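Local coordinates for protein polycyclic ketone monooxygenase (PDB 5MQ6) that uses FAD and NADPH to insert one oxygen atom beside the carbonyl of ketones, notably bulky polycyclic ones, yielding esters or lactones, at residues A[514-528]-A[567-580]. Sequence-based numbering, arbitrary orientation.
Sequences ATLHGVCSNGFPNLF and ALVEVTSEAEEAWS
Asn526 lies against the edge of strand 567-571 and holds it with three hydrogen bonds. Its side-chain amide acts like an extra peptide group: OD1 accepts from Val569 N at 2.8 Å, while ND2 donates to Ala567 O, which lies nearly in the amide plane, so both ends of the amide are engaged and its rotation is fixed. The backbone completes the set, Asn526 N donating to Val569 O (2.9 Å). Next along, the Pro525 ring lies along the Glu570 side chain. The extended Glu570 chain carries OE2 to Gly523 N, met through the anti lone pair in a bent bond (2.7 Å), and OE1 pairs with Arg499.

Asn522 joins strand and helix. With CG anti to the backbone N (chi1 178°), its ND2 donates in plane to Val571 O at 2.8 Å, just ahead of the N-cap residue Thr572. Its own backbone N makes an almost straight bond to Glu576 OE1 (2.7 Å, 177°), approaching from above the carboxylate plane, whereas OE2 forms a salt bridge with Lys507. Between these polar grips Val571 wedges into the loop, CG2 against Leu516 CB and CB beside Cys520 SG.

Farther down helix 573-585, the edge of the His517 ring meets the face of the Trp579 six-membered ring in a T-shaped stack, with centroids 4.8 Å apart and planes at 87°. Leu516 CD1 packs on Trp579 CB, and Trp579 NE1 is hydrogen-bonded to Gln534 O. Loop asparagines thus bind the strand backbone, while glutamates of the strand and helix bind amides of a loop containing two consecutive type II turns, fastening a beta-strand and the N-terminal part of the following capped helix to the segment that leads into strand 527-529 of the mixed sheet.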
ATOM      1  N   ALA A 514       5.966  19.374  -2.817  1.00 18.57           N
ATOM      2  CA  ALA A 514       5.551  20.236  -3.905  1.00 18.75           C
ATOM      3  C   ALA A 514       5.312  19.500  -5.173  1.00 17.86           C
ATOM      4  O   ALA A 514       6.266  18.977  -5.736  1.00 18.39           O
ATOM      5  CB  ALA A 514       6.590  21.331  -4.155  1.00 20.85           C
ATOM      6  N   THR A 515       4.081  19.511  -5.642  1.00 14.82           N
ATOM      7  CA  THR A 515       3.692  18.890  -6.855  1.00 16.52           C
ATOM      8  C   THR A 515       2.562  19.664  -7.466  1.00 16.75           C
ATOM      9  O   THR A 515       2.020  20.566  -6.878  1.00 16.66           O
ATOM     10  CB  THR A 515       3.080  17.496  -6.619  1.00 16.97           C
ATOM     11  OG1 THR A 515       1.837  17.628  -5.921  1.00 16.71           O
ATOM     12  CG2 THR A 515       4.070  16.637  -5.846  1.00 17.68           C
ATOM     13  N   LEU A 516       2.217  19.313  -8.699  1.00 16.34           N
ATOM     14  CA  LEU A 516       0.897  19.554  -9.211  1.00 15.60           C
ATOM     15  C   LEU A 516       0.126  18.198  -9.263  1.00 16.87           C
ATOM     16  O   LEU A 516       0.585  17.202  -9.865  1.00 18.59           O
ATOM     17  CB  LEU A 516       0.869  20.220 -10.554  1.00 16.72           C
ATOM     18  CG  LEU A 516      -0.480  20.554 -11.118  1.00 14.96           C
ATOM     19  CD1 LEU A 516      -1.268  21.430 -10.245  1.00 14.40           C
ATOM     20  CD2 LEU A 516      -0.411  21.095 -12.548  1.00 16.78           C
ATOM     21  N   HIS A 517      -1.013  18.188  -8.589  1.00 16.18           N
ATOM     22  CA  HIS A 517      -1.951  17.039  -8.547  1.00 17.15           C
ATOM     23  C   HIS A 517      -1.408  15.756  -7.945  1.00 16.55           C
ATOM     24  O   HIS A 517      -1.978  14.647  -8.123  1.00 18.49           O
ATOM     25  CB  HIS A 517      -2.518  16.808  -9.959  1.00 17.86           C
ATOM     26  CG  HIS A 517      -3.202  18.001 -10.564  1.00 19.34           C
ATOM     27  ND1 HIS A 517      -3.301  18.188 -11.936  1.00 21.38           N
ATOM     28  CD2 HIS A 517      -3.900  19.011 -10.017  1.00 20.18           C
ATOM     29  CE1 HIS A 517      -4.006  19.269 -12.181  1.00 20.10           C
ATOM     30  NE2 HIS A 517      -4.434  19.747 -11.040  1.00 19.09           N
ATOM     31  N   GLY A 518      -0.289  15.883  -7.260  1.00 15.47           N
ATOM     32  CA  GLY A 518       0.458  14.766  -6.674  1.00 16.32           C
ATOM     33  C   GLY A 518       1.320  13.943  -7.614  1.00 15.97           C
ATOM     34  O   GLY A 518       1.920  12.932  -7.182  1.00 15.68           O
ATOM     35  N   VAL A 519       1.462  14.363  -8.858  1.00 14.31           N
ATOM     36  CA  VAL A 519       2.091  13.441  -9.825  1.00 17.92           C
ATOM     37  C   VAL A 519       3.391  13.882 -10.468  1.00 18.73           C
ATOM     38  O   VAL A 519       4.039  13.087 -11.200  1.00 15.73           O
ATOM     39  CB  VAL A 519       1.114  13.094 -10.986  1.00 18.66           C
ATOM     40  CG1 VAL A 519      -0.134  12.413 -10.434  1.00 17.82           C
ATOM     41  CG2 VAL A 519       0.742  14.293 -11.772  1.00 19.34           C
ATOM     42  N   CYS A 520       3.765  15.138 -10.254  1.00 18.33           N
ATOM     43  CA  CYS A 520       5.058  15.668 -10.816  1.00 18.44           C
ATOM     44  C   CYS A 520       5.530  16.840  -9.967  1.00 17.95           C
ATOM     45  O   CYS A 520       4.751  17.386  -9.166  1.00 21.43           O
ATOM     46  CB  CYS A 520       4.844  16.088 -12.267  1.00 18.33           C
ATOM     47  SG  CYS A 520       3.643  17.443 -12.391  1.00 21.85           S
ATOM     48  N   SER A 521       6.776  17.266 -10.170  1.00 17.92           N
ATOM     49  CA  SER A 521       7.451  18.336  -9.412  1.00 17.89           C
ATOM     50  C   SER A 521       8.409  19.163 -10.340  1.00 17.65           C
ATOM     51  O   SER A 521       9.107  18.627 -11.282  1.00 16.02           O
ATOM     52  CB  SER A 521       8.275  17.750  -8.283  1.00 20.54           C
ATOM     53  OG  SER A 521       8.458  18.687  -7.212  1.00 24.10           O
ATOM     54  N   ASN A 522       8.446  20.447 -10.040  1.00 15.78           N
ATOM     55  CA  ASN A 522       9.282  21.387 -10.750  1.00 16.80           C
ATOM     56  C   ASN A 522      10.740  21.084 -10.559  1.00 16.57           C
ATOM     57  O   ASN A 522      11.201  20.826  -9.426  1.00 16.12           O
ATOM     58  CB  ASN A 522       8.987  22.832 -10.338  1.00 18.42           C
ATOM     59  CG  ASN A 522       9.894  23.799 -11.048  1.00 19.73           C
ATOM     60  OD1 ASN A 522      10.828  24.190 -10.442  1.00 16.81           O
ATOM     61  ND2 ASN A 522       9.714  24.032 -12.391  1.00 20.08           N
ATOM     62  N   GLY A 523      11.462  21.147 -11.662  1.00 15.96           N
ATOM     63  CA  GLY A 523      12.910  20.720 -11.712  1.00 17.79           C
ATOM     64  C   GLY A 523      13.156  19.317 -12.197  1.00 16.62           C
ATOM     65  O   GLY A 523      14.288  18.925 -12.323  1.00 19.61           O
ATOM     66  N   PHE A 524      12.081  18.581 -12.500  1.00 16.60           N
ATOM     67  CA  PHE A 524      12.053  17.125 -12.741  1.00 16.65           C
ATOM     68  C   PHE A 524      11.190  16.847 -13.907  1.00 15.70           C
ATOM     69  O   PHE A 524      10.194  16.155 -13.779  1.00 15.18           O
ATOM     70  CB  PHE A 524      11.657  16.319 -11.466  1.00 17.02           C
ATOM     71  CG  PHE A 524      12.538  16.660 -10.267  1.00 19.13           C
ATOM     72  CD1 PHE A 524      12.242  17.764  -9.486  1.00 17.81           C
ATOM     73  CD2 PHE A 524      13.676  15.957 -10.016  1.00 21.03           C
ATOM     74  CE1 PHE A 524      13.030  18.150  -8.442  1.00 18.19           C
ATOM     75  CE2 PHE A 524      14.507  16.313  -8.962  1.00 23.45           C
ATOM     76  CZ  PHE A 524      14.187  17.428  -8.173  1.00 20.42           C
ATOM     77  N   PRO A 525      11.586  17.423 -15.093  1.00 16.74           N
ATOM     78  CA  PRO A 525      10.823  17.292 -16.338  1.00 17.91           C
ATOM     79  C   PRO A 525      10.713  15.854 -16.753  1.00 16.38           C
ATOM     80  O   PRO A 525      11.630  15.085 -16.508  1.00 15.88           O
ATOM     81  CB  PRO A 525      11.652  18.111 -17.367  1.00 17.20           C
ATOM     82  CG  PRO A 525      13.038  18.040 -16.845  1.00 17.93           C
ATOM     83  CD  PRO A 525      12.950  17.923 -15.370  1.00 16.08           C
ATOM     84  N   ASN A 526       9.578  15.498 -17.374  1.00 14.18           N
ATOM     85  CA  ASN A 526       9.362  14.164 -17.858  1.00 14.91           C
ATOM     86  C   ASN A 526       9.409  13.093 -16.812  1.00 14.24           C
ATOM     87  O   ASN A 526       9.561  11.941 -17.144  1.00 16.07           O
ATOM     88  CB  ASN A 526      10.239  13.844 -19.083  1.00 15.00           C
ATOM     89  CG  ASN A 526       9.769  14.573 -20.319  1.00 16.99           C
ATOM     90  OD1 ASN A 526       8.918  15.471 -20.231  1.00 19.63           O
ATOM     91  ND2 ASN A 526      10.321  14.192 -21.500  1.00 16.71           N
ATOM     92  N   LEU A 527       9.159  13.432 -15.566  1.00 14.93           N
ATOM     93  CA  LEU A 527       9.061  12.420 -14.478  1.00 16.58           C
ATOM     94  C   LEU A 527       7.693  12.557 -13.933  1.00 15.72           C
ATOM     95  O   LEU A 527       7.236  13.667 -13.648  1.00 13.61           O
ATOM     96  CB  LEU A 527      10.020  12.771 -13.345  1.00 17.80           C
ATOM     97  CG  LEU A 527       9.932  11.925 -12.065  1.00 18.14           C
ATOM     98  CD1 LEU A 527      10.300  10.446 -12.305  1.00 18.22           C
ATOM     99  CD2 LEU A 527      10.767  12.542 -10.945  1.00 17.73           C
ATOM    100  N   PHE A 528       7.040  11.416 -13.752  1.00 16.66           N
ATOM    101  CA  PHE A 528       5.756  11.342 -13.114  1.00 14.58           C
ATOM    102  C   PHE A 528       5.680  10.216 -12.124  1.00 13.70           C
ATOM    103  O   PHE A 528       6.395   9.254 -12.271  1.00 14.22           O
ATOM    104  CB  PHE A 528       4.634  11.184 -14.197  1.00 15.10           C
ATOM    105  CG  PHE A 528       4.516  12.375 -15.112  1.00 13.85           C
ATOM    106  CD1 PHE A 528       3.677  13.479 -14.777  1.00 14.48           C
ATOM    107  CD2 PHE A 528       5.173  12.395 -16.304  1.00 13.84           C
ATOM    108  CE1 PHE A 528       3.569  14.535 -15.660  1.00 16.44           C
ATOM    109  CE2 PHE A 528       5.091  13.501 -17.175  1.00 13.21           C
ATOM    110  CZ  PHE A 528       4.255  14.516 -16.879  1.00 15.14           C
ATOM    111  N   ALA A 567       7.889  15.369 -26.467  1.00 18.02           N
ATOM    112  CA  ALA A 567       7.744  16.497 -25.525  1.00 15.93           C
ATOM    113  C   ALA A 567       8.635  16.490 -24.354  1.00 16.58           C
ATOM    114  O   ALA A 567       9.028  15.411 -23.786  1.00 16.67           O
ATOM    115  CB  ALA A 567       6.276  16.625 -25.094  1.00 15.53           C
ATOM    116  N   LEU A 568       8.891  17.720 -23.924  1.00 16.38           N
ATOM    117  CA  LEU A 568       9.467  17.975 -22.656  1.00 18.81           C
ATOM    118  C   LEU A 568       8.403  18.676 -21.839  1.00 18.94           C
ATOM    119  O   LEU A 568       8.038  19.788 -22.186  1.00 19.75           O
ATOM    120  CB  LEU A 568      10.720  18.834 -22.850  1.00 20.30           C
ATOM    121  CG  LEU A 568      11.494  19.123 -21.571  1.00 22.92           C
ATOM    122  CD1 LEU A 568      12.084  17.831 -21.001  1.00 24.93           C
ATOM    123  CD2 LEU A 568      12.567  20.153 -21.812  1.00 24.17           C
ATOM    124  N   VAL A 569       8.003  18.072 -20.711  1.00 16.40           N
ATOM    125  CA  VAL A 569       6.880  18.486 -19.946  1.00 18.03           C
ATOM    126  C   VAL A 569       7.301  18.684 -18.536  1.00 20.70           C
ATOM    127  O   VAL A 569       7.740  17.719 -17.888  1.00 19.23           O
ATOM    128  CB  VAL A 569       5.831  17.341 -19.890  1.00 21.11           C
ATOM    129  CG1 VAL A 569       4.608  17.823 -19.143  1.00 23.50           C
ATOM    130  CG2 VAL A 569       5.442  16.938 -21.264  1.00 19.59           C
ATOM    131  N   GLU A 570       7.093  19.891 -17.998  1.00 21.54           N
ATOM    132  CA  GLU A 570       7.635  20.237 -16.669  1.00 19.37           C
ATOM    133  C   GLU A 570       6.703  21.179 -15.982  1.00 18.99           C
ATOM    134  O   GLU A 570       6.393  22.234 -16.528  1.00 17.28           O
ATOM    135  CB  GLU A 570       9.001  20.946 -16.764  1.00 19.05           C
ATOM    136  CG  GLU A 570       9.669  20.993 -15.410  1.00 18.92           C
ATOM    137  CD  GLU A 570      11.066  21.568 -15.393  1.00 20.94           C
ATOM    138  OE1 GLU A 570      11.616  21.848 -16.450  1.00 20.74           O
ATOM    139  OE2 GLU A 570      11.608  21.741 -14.304  1.00 22.98           O
ATOM    140  N   VAL A 571       6.190  20.780 -14.828  1.00 18.72           N
ATOM    141  CA  VAL A 571       5.332  21.711 -14.061  1.00 17.64           C
ATOM    142  C   VAL A 571       6.162  22.972 -13.619  1.00 16.88           C
ATOM    143  O   VAL A 571       7.373  22.868 -13.268  1.00 14.36           O
ATOM    144  CB  VAL A 571       4.675  21.075 -12.843  1.00 17.53           C
ATOM    145  CG1 VAL A 571       5.661  20.642 -11.774  1.00 17.27           C
ATOM    146  CG2 VAL A 571       3.627  22.025 -12.209  1.00 18.48           C
ATOM    147  N   THR A 572       5.507  24.111 -13.599  1.00 16.81           N
ATOM    148  CA  THR A 572       6.221  25.311 -13.108  1.00 18.40           C
ATOM    149  C   THR A 572       6.250  25.401 -11.556  1.00 17.68           C
ATOM    150  O   THR A 572       5.419  24.829 -10.864  1.00 18.07           O
ATOM    151  CB  THR A 572       5.583  26.585 -13.649  1.00 19.21           C
ATOM    152  OG1 THR A 572       4.254  26.641 -13.196  1.00 18.66           O
ATOM    153  CG2 THR A 572       5.555  26.594 -15.191  1.00 21.14           C
ATOM    154  N   SER A 573       7.167  26.146 -11.009  1.00 17.73           N
ATOM    155  CA  SER A 573       7.245  26.338  -9.538  1.00 19.92           C
ATOM    156  C   SER A 573       5.986  27.016  -9.035  1.00 20.25           C
ATOM    157  O   SER A 573       5.500  26.674  -7.988  1.00 19.14           O
ATOM    158  CB  SER A 573       8.511  27.117  -9.073  1.00 21.85           C
ATOM    159  OG  SER A 573       8.590  28.287  -9.814  1.00 28.83           O
ATOM    160  N   GLU A 574       5.465  27.940  -9.848  1.00 22.19           N
ATOM    161  CA  GLU A 574       4.207  28.670  -9.567  1.00 24.78           C
ATOM    162  C   GLU A 574       3.060  27.776  -9.418  1.00 20.87           C
ATOM    163  O   GLU A 574       2.277  27.996  -8.532  1.00 20.08           O
ATOM    164  CB  GLU A 574       3.776  29.616 -10.718  1.00 29.01           C
ATOM    165  CG  GLU A 574       4.291  30.971 -10.495  1.00 38.71           C
ATOM    166  CD  GLU A 574       4.679  31.607 -11.771  1.00 58.52           C
ATOM    167  OE1 GLU A 574       3.791  31.658 -12.663  1.00 73.78           O
ATOM    168  OE2 GLU A 574       5.862  32.021 -11.870  1.00 74.56           O
ATOM    169  N   ALA A 575       2.909  26.850 -10.365  1.00 20.85           N
ATOM    170  CA  ALA A 575       1.719  25.957 -10.399  1.00 20.19           C
ATOM    171  C   ALA A 575       1.810  24.953  -9.238  1.00 18.34           C
ATOM    172  O   ALA A 575       0.829  24.747  -8.514  1.00 20.50           O
ATOM    173  CB  ALA A 575       1.598  25.262 -11.719  1.00 21.35           C
ATOM    174  N   GLU A 576       2.990  24.398  -8.969  1.00 17.77           N
ATOM    175  CA  GLU A 576       3.141  23.472  -7.840  1.00 17.73           C
ATOM    176  C   GLU A 576       2.958  24.154  -6.478  1.00 22.50           C
ATOM    177  O   GLU A 576       2.496  23.553  -5.460  1.00 18.54           O
ATOM    178  CB  GLU A 576       4.438  22.718  -7.957  1.00 18.73           C
ATOM    179  CG  GLU A 576       5.668  23.407  -7.415  1.00 19.23           C
ATOM    180  CD  GLU A 576       6.918  22.558  -7.512  1.00 22.59           C
ATOM    181  OE1 GLU A 576       6.854  21.414  -8.045  1.00 23.62           O
ATOM    182  OE2 GLU A 576       8.017  23.054  -7.076  1.00 23.17           O
ATOM    183  N   GLU A 577       3.347  25.419  -6.430  1.00 22.45           N
ATOM    184  CA  GLU A 577       3.223  26.154  -5.207  1.00 21.22           C
ATOM    185  C   GLU A 577       1.759  26.558  -4.931  1.00 16.78           C
ATOM    186  O   GLU A 577       1.296  26.455  -3.818  1.00 17.74           O
ATOM    187  CB  GLU A 577       4.164  27.349  -5.251  1.00 22.73           C
ATOM    188  CG  GLU A 577       4.476  27.854  -3.886  1.00 26.14           C
ATOM    189  CD  GLU A 577       5.376  26.967  -3.096  1.00 25.97           C
ATOM    190  OE1 GLU A 577       5.949  25.967  -3.583  1.00 25.10           O
ATOM    191  OE2 GLU A 577       5.518  27.300  -1.935  1.00 34.67           O
ATOM    192  N   ALA A 578       1.012  26.937  -5.949  1.00 16.71           N
ATOM    193  CA  ALA A 578      -0.394  27.132  -5.803  1.00 18.29           C
ATOM    194  C   ALA A 578      -1.097  25.849  -5.298  1.00 21.86           C
ATOM    195  O   ALA A 578      -1.964  25.893  -4.439  1.00 19.74           O
ATOM    196  CB  ALA A 578      -0.968  27.593  -7.141  1.00 19.30           C
ATOM    197  N   TRP A 579      -0.684  24.700  -5.843  1.00 21.68           N
ATOM    198  CA  TRP A 579      -1.364  23.447  -5.570  1.00 18.33           C
ATOM    199  C   TRP A 579      -1.060  23.110  -4.086  1.00 19.02           C
ATOM    200  O   TRP A 579      -1.957  22.717  -3.309  1.00 16.25           O
ATOM    201  CB  TRP A 579      -0.855  22.361  -6.566  1.00 18.60           C
ATOM    202  CG  TRP A 579      -1.500  21.031  -6.259  1.00 16.46           C
ATOM    203  CD1 TRP A 579      -0.953  19.998  -5.683  1.00 15.55           C
ATOM    204  CD2 TRP A 579      -2.869  20.728  -6.466  1.00 17.33           C
ATOM    205  NE1 TRP A 579      -1.905  18.992  -5.516  1.00 17.99           N
ATOM    206  CE2 TRP A 579      -3.097  19.447  -5.978  1.00 16.53           C
ATOM    207  CE3 TRP A 579      -3.932  21.434  -7.024  1.00 16.95           C
ATOM    208  CZ2 TRP A 579      -4.306  18.855  -6.022  1.00 15.73           C
ATOM    209  CZ3 TRP A 579      -5.169  20.845  -7.051  1.00 18.65           C
ATOM    210  CH2 TRP A 579      -5.335  19.556  -6.598  1.00 17.34           C
ATOM    211  N   SER A 580       0.209  23.384  -3.683  1.00 19.56           N
ATOM    212  CA  SER A 580       0.667  23.147  -2.327  1.00 19.25           C
ATOM    213  C   SER A 580      -0.075  24.006  -1.290  1.00 20.22           C
ATOM    214  O   SER A 580      -0.426  23.472  -0.219  1.00 19.42           O
ATOM    215  CB  SER A 580       2.207  23.203  -2.187  1.00 19.06           C
ATOM    216  OG  SER A 580       2.872  22.503  -3.194  1.00 16.16           O
TER
HETATM  217  O   HOH W   1       7.545  18.347 -13.854  1.00 17.83           O
HETATM  218  O   HOH W   2       6.908  15.928 -15.142  1.00 15.46           O